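Local coordinates for 1-pyrroline-5-carboxylate dehydrogenase (Thermus thermophilus, PDB 1UZB), which probably catalyses the NAD-dependent oxidation of 1-pyrroline-5-carboxylate, by way of its open-chain semialdehyde, to glutamate, a step of proline breakdown, at residues P182-P186 against F317-C322; F258-L262 against V287-G291. All coordinates share one frame; numbering follows the deposited sequence.

Interaction 1 (P182-P186 against F317-C322); sequences PWNFP and FQGQKC
Phe317 sets an edge of its ring against Asn184, with CE2 3.8 Å from Asn184 CB and that CB in the plane of the ring. The two loops carry signature sequences of the aldehyde dehydrogenase fold, PWNFP after strand 165-180 and the GQKC leading to the probable nucleophile Cys322. The same corner of the Phe317 ring also touches Trp183, CE2 to CZ3 at 4.1 Å. Gln320, the centre of an inverse gamma turn, runs at about a right angle to Trp183, its CG at the indole edge and its amide plane turned 63° from the ring. Its OE1, 3.4 Å from Trp183 CH2, is held by Val364 N, while NE2 lies above a face of the Phe317 ring and gives a weak bond to Phe317 O. The backbone carbonyl of Gln320 takes the main polar link: Asn184 ND2 donates to Gln320 O over 3.1 Å, almost in the plane of its own amide and at 160° at the hydrogen. Asn184 reaches it because chi1 of 72° tucks CG between backbone N and carbonyl carbon. An alanine in place of Asn184 removes this donor, and is likely to leave the Gln320 carbonyl without its mate across the loops. Lys321 stretches out past Phe185, CD 4.1 Å from CZ at the ring edge, on its way to a salt bridge with Glu130. At Cys322, one water accepts from both Asn184 ND2, at 2.7 Å, and Cys322 N, at 2.9 Å.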
loop_
_atom_site.group_PDB
_atom_site.type_symbol
_atom_site.label_atom_id
_atom_site.label_comp_id
_atom_site.label_asym_id
_atom_site.label_seq_id
_atom_site.Cartn_x
_atom_site.Cartn_y
_atom_site.Cartn_z
ATOM N N PRO A 182 -32.153 -15.750 18.222
ATOM C CA PRO A 182 -32.158 -16.849 19.187
ATOM C C PRO A 182 -32.282 -16.361 20.626
ATOM O O PRO A 182 -32.067 -15.182 20.916
ATOM C CB PRO A 182 -30.812 -17.508 18.939
ATOM C CG PRO A 182 -29.934 -16.315 18.748
ATOM C CD PRO A 182 -30.768 -15.411 17.839
ATOM N N TRP A 183 -32.624 -17.279 21.526
ATOM C CA TRP A 183 -32.756 -16.940 22.935
ATOM C C TRP A 183 -31.463 -17.141 23.715
ATOM O O TRP A 183 -31.319 -16.601 24.810
ATOM C CB TRP A 183 -33.865 -17.768 23.606
ATOM C CG TRP A 183 -33.777 -19.257 23.387
ATOM C CD1 TRP A 183 -34.475 -19.987 22.469
ATOM C CD2 TRP A 183 -32.963 -20.197 24.108
ATOM N NE1 TRP A 183 -34.154 -21.318 22.573
ATOM C CE2 TRP A 183 -33.228 -21.476 23.570
ATOM C CE3 TRP A 183 -32.038 -20.083 25.158
ATOM C CZ2 TRP A 183 -32.603 -22.635 24.043
ATOM C CZ3 TRP A 183 -31.415 -21.240 25.629
ATOM C CH2 TRP A 183 -31.703 -22.497 25.070
ATOM N N ASN A 184 -30.515 -17.895 23.162
ATOM C CA ASN A 184 -29.286 -18.158 23.907
ATOM C C ASN A 184 -28.270 -17.014 23.946
ATOM O O ASN A 184 -27.467 -16.936 24.874
ATOM C CB ASN A 184 -28.653 -19.475 23.434
ATOM C CG ASN A 184 -28.036 -19.383 22.058
ATOM O OD1 ASN A 184 -28.456 -18.592 21.214
ATOM N ND2 ASN A 184 -27.037 -20.222 21.816
ATOM N N PHE A 185 -28.304 -16.137 22.948
ATOM C CA PHE A 185 -27.446 -14.951 22.923
ATOM C C PHE A 185 -28.376 -13.841 22.458
ATOM O O PHE A 185 -28.195 -13.264 21.388
ATOM C CB PHE A 185 -26.271 -15.119 21.959
ATOM C CG PHE A 185 -25.211 -16.047 22.469
ATOM C CD1 PHE A 185 -25.269 -17.409 22.193
ATOM C CD2 PHE A 185 -24.175 -15.566 23.265
ATOM C CE1 PHE A 185 -24.308 -18.283 22.707
ATOM C CE2 PHE A 185 -23.212 -16.429 23.784
ATOM C CZ PHE A 185 -23.280 -17.791 23.504
ATOM N N PRO A 186 -29.390 -13.526 23.285
ATOM C CA PRO A 186 -30.409 -12.509 23.028
ATOM C C PRO A 186 -29.991 -11.051 23.008
ATOM O O PRO A 186 -30.808 -10.177 22.721
ATOM C CB PRO A 186 -31.459 -12.814 24.083
ATOM C CG PRO A 186 -30.634 -13.212 25.237
ATOM C CD PRO A 186 -29.555 -14.090 24.638
ATOM N N PHE A 317 -22.957 -21.964 30.107
ATOM C CA PHE A 317 -24.364 -21.642 29.851
ATOM C C PHE A 317 -25.181 -22.923 29.663
ATOM O O PHE A 317 -26.024 -23.038 28.771
ATOM C CB PHE A 317 -24.557 -20.707 28.648
ATOM C CG PHE A 317 -25.983 -20.195 28.502
ATOM C CD1 PHE A 317 -26.712 -19.791 29.625
ATOM C CD2 PHE A 317 -26.601 -20.142 27.256
ATOM C CE1 PHE A 317 -28.035 -19.350 29.508
ATOM C CE2 PHE A 317 -27.925 -19.700 27.131
ATOM C CZ PHE A 317 -28.642 -19.305 28.262
ATOM N N GLN A 318 -24.885 -23.902 30.511
ATOM C CA GLN A 318 -25.601 -25.163 30.522
ATOM C C GLN A 318 -25.604 -25.910 29.184
ATOM O O GLN A 318 -26.535 -26.665 28.883
ATOM C CB GLN A 318 -27.036 -24.905 31.000
ATOM C CG GLN A 318 -27.155 -24.283 32.413
ATOM C CD GLN A 318 -26.844 -22.782 32.490
ATOM O OE1 GLN A 318 -25.711 -22.374 32.766
ATOM N NE2 GLN A 318 -27.859 -21.957 32.251
ATOM N N GLY A 319 -24.553 -25.712 28.393
ATOM C CA GLY A 319 -24.449 -26.371 27.101
ATOM C C GLY A 319 -25.424 -25.867 26.053
ATOM O O GLY A 319 -25.580 -26.481 24.994
ATOM N N GLN A 320 -26.076 -24.743 26.334
ATOM C CA GLN A 320 -27.049 -24.169 25.411
ATOM C C GLN A 320 -26.390 -23.234 24.410
ATOM O O GLN A 320 -26.756 -22.065 24.285
ATOM C CB GLN A 320 -28.135 -23.431 26.199
ATOM C CG GLN A 320 -28.876 -24.333 27.176
ATOM C CD GLN A 320 -29.850 -23.579 28.053
ATOM O OE1 GLN A 320 -31.048 -23.865 28.063
ATOM N NE2 GLN A 320 -29.339 -22.608 28.806
ATOM N N LYS A 321 -25.399 -23.763 23.699
ATOM C CA LYS A 321 -24.678 -22.993 22.693
ATOM C C LYS A 321 -24.515 -23.834 21.440
ATOM O O LYS A 321 -24.289 -25.045 21.512
ATOM C CB LYS A 321 -23.287 -22.605 23.202
ATOM C CG LYS A 321 -23.283 -21.799 24.483
ATOM C CD LYS A 321 -21.876 -21.364 24.844
ATOM C CE LYS A 321 -21.875 -20.586 26.143
ATOM N NZ LYS A 321 -20.502 -20.134 26.496
ATOM N N CYS A 322 -24.628 -23.189 20.287
ATOM C CA CYS A 322 -24.463 -23.888 19.022
ATOM C C CYS A 322 -23.018 -24.345 18.875
ATOM O O CYS A 322 -22.723 -25.244 18.092
ATOM C CB CYS A 322 -24.837 -22.967 17.865
ATOM S SG CYS A 322 -26.544 -22.420 17.934
HETATM O O HOH W 1 -25.017 -20.339 20.068
#

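Interaction 2 (F258-L262 against V287-G291); sequences FTGSL and VETGG
With CG turned opposite its own backbone N (chi1 169°), Phe258 brings a ring edge to Val287, CD2 lying 4.0 Å from CB. Farther round the same edge, CE2 meets Thr289 CG2 at 4.1 Å. Thr289 adopts a chi1 of 46°, which puts OG1 between N and carbonyl carbon, where Leu490 O holds it, and swings CG2 beside the backbone N to pack on Ser261 O and Leu262 CA. Leu262 runs slantwise across this threonine, its CD1 against Thr289 CB and OG1. The backbones pair as parallel strands at the C-terminal ends of 255-259 and 284-288, the two strands of a beta-alpha-beta unit in the Rossmann-like domain that binds the dinucleotide in relatives. Glu288 is gripped through its backbone N and O: N donates to Phe258 O at 3.0 Å, and O receives Gly260 N, also at 3.0 Å, with a C=O...N angle of 175°. Gly260 N also sits above one face of the Phe258 ring, and a side chain at this glycine would run into Phe258 CZ. Beyond the Thr259-Glu288 bridge regular pairing ends, yet Gly260 O stays 3.2 Å from Thr289 CA in a CA-H...O contact. Ser261 OG caps helix 262-272 through a weak bond to Val264 N. Phe282 of the second subunit packs on Leu262, Val287 and Thr289. A water accepts from Leu262 N at 3.2 Å and donates to Thr289 O at 2.7 Å.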
loop_
_atom_site.group_PDB
_atom_site.type_symbol
_atom_site.label_atom_id
_atom_site.label_comp_id
_atom_site.label_asym_id
_atom_site.label_seq_id
_atom_site.Cartn_x
_atom_site.Cartn_y
_atom_site.Cartn_z
ATOM N N PHE A 258 -31.519 -15.463 9.906
ATOM C CA PHE A 258 -31.972 -16.364 10.956
ATOM C C PHE A 258 -30.876 -17.129 11.672
ATOM O O PHE A 258 -29.905 -17.573 11.061
ATOM C CB PHE A 258 -32.950 -17.380 10.353
ATOM C CG PHE A 258 -33.281 -18.530 11.265
ATOM C CD1 PHE A 258 -34.273 -18.407 12.229
ATOM C CD2 PHE A 258 -32.605 -19.744 11.148
ATOM C CE1 PHE A 258 -34.592 -19.474 13.065
ATOM C CE2 PHE A 258 -32.914 -20.822 11.981
ATOM C CZ PHE A 258 -33.909 -20.685 12.939
ATOM N N THR A 259 -31.060 -17.283 12.980
ATOM C CA THR A 259 -30.152 -18.059 13.812
ATOM C C THR A 259 -31.068 -18.825 14.759
ATOM O O THR A 259 -31.863 -18.226 15.482
ATOM C CB THR A 259 -29.182 -17.173 14.623
ATOM O OG1 THR A 259 -28.354 -16.423 13.724
ATOM C CG2 THR A 259 -28.289 -18.042 15.503
ATOM N N GLY A 260 -30.973 -20.149 14.720
ATOM C CA GLY A 260 -31.805 -20.987 15.565
ATOM C C GLY A 260 -31.652 -22.457 15.216
ATOM O O GLY A 260 -30.607 -22.880 14.716
ATOM N N SER A 261 -32.702 -23.236 15.460
ATOM C CA SER A 261 -32.668 -24.671 15.200
ATOM C C SER A 261 -32.657 -25.041 13.721
ATOM O O SER A 261 -33.144 -24.298 12.866
ATOM C CB SER A 261 -33.864 -25.357 15.862
ATOM O OG SER A 261 -35.062 -25.034 15.177
ATOM N N LEU A 262 -32.104 -26.213 13.435
ATOM C CA LEU A 262 -32.032 -26.710 12.070
ATOM C C LEU A 262 -33.434 -26.942 11.515
ATOM O O LEU A 262 -33.703 -26.667 10.348
ATOM C CB LEU A 262 -31.235 -28.015 12.030
ATOM C CG LEU A 262 -31.167 -28.732 10.679
ATOM C CD1 LEU A 262 -30.574 -27.806 9.627
ATOM C CD2 LEU A 262 -30.330 -29.992 10.813
ATOM N N VAL A 287 -28.826 -18.433 7.204
ATOM C CA VAL A 287 -29.195 -19.214 8.372
ATOM C C VAL A 287 -28.009 -19.849 9.096
ATOM O O VAL A 287 -27.077 -20.356 8.469
ATOM C CB VAL A 287 -30.195 -20.332 7.985
ATOM C CG1 VAL A 287 -31.412 -19.730 7.288
ATOM C CG2 VAL A 287 -29.519 -21.348 7.080
ATOM N N GLU A 288 -28.040 -19.783 10.425
ATOM C CA GLU A 288 -27.021 -20.393 11.282
ATOM C C GLU A 288 -27.885 -21.368 12.066
ATOM O O GLU A 288 -28.742 -20.952 12.849
ATOM C CB GLU A 288 -26.380 -19.350 12.205
ATOM C CG GLU A 288 -25.104 -19.812 12.909
ATOM C CD GLU A 288 -25.343 -20.325 14.321
ATOM O OE1 GLU A 288 -25.894 -21.437 14.482
ATOM O OE2 GLU A 288 -24.981 -19.605 15.273
ATOM N N THR A 289 -27.651 -22.660 11.857
ATOM C CA THR A 289 -28.484 -23.700 12.442
ATOM C C THR A 289 -27.933 -24.689 13.466
ATOM O O THR A 289 -28.397 -25.832 13.528
ATOM C CB THR A 289 -29.128 -24.497 11.303
ATOM O OG1 THR A 289 -28.126 -24.796 10.320
ATOM C CG2 THR A 289 -30.231 -23.682 10.644
ATOM N N GLY A 290 -26.959 -24.265 14.258
ATOM C CA GLY A 290 -26.420 -25.139 15.288
ATOM C C GLY A 290 -25.396 -26.164 14.852
ATOM O O GLY A 290 -24.893 -26.123 13.732
ATOM N N GLY A 291 -25.075 -27.086 15.755
ATOM C CA GLY A 291 -24.102 -28.117 15.442
ATOM C C GLY A 291 -24.041 -29.239 16.463
ATOM O O GLY A 291 -24.805 -29.263 17.427
HETATM O O HOH W 2 -28.623 -22.047 16.065
HETATM O O HOH W 3 -29.700 -27.660 15.048
#

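Interactions 1 and 2 lie with their centres about 12 Å apart and meet at what is probably the active site. Cys322 of interaction 1 turns CB to Gly290 CA of interaction 2, 3.7 Å away, and its SG comes near the Glu288 carboxylate, though both side chains take two conformations, so that the spacing is uncertain. Asn184, Cys322 and Glu288 fit the family's oxyanion-binding asparagine, nucleophile and general base. A second junction is Pro182 CB on Thr259 O at 3.7 Å, where the loop after strand 165-180 abuts the neighbouring strand 255-259. Outside this junction, a bound methylpentanediol, probably from crystallisation, lies about 4 Å from the Leu262 side chain.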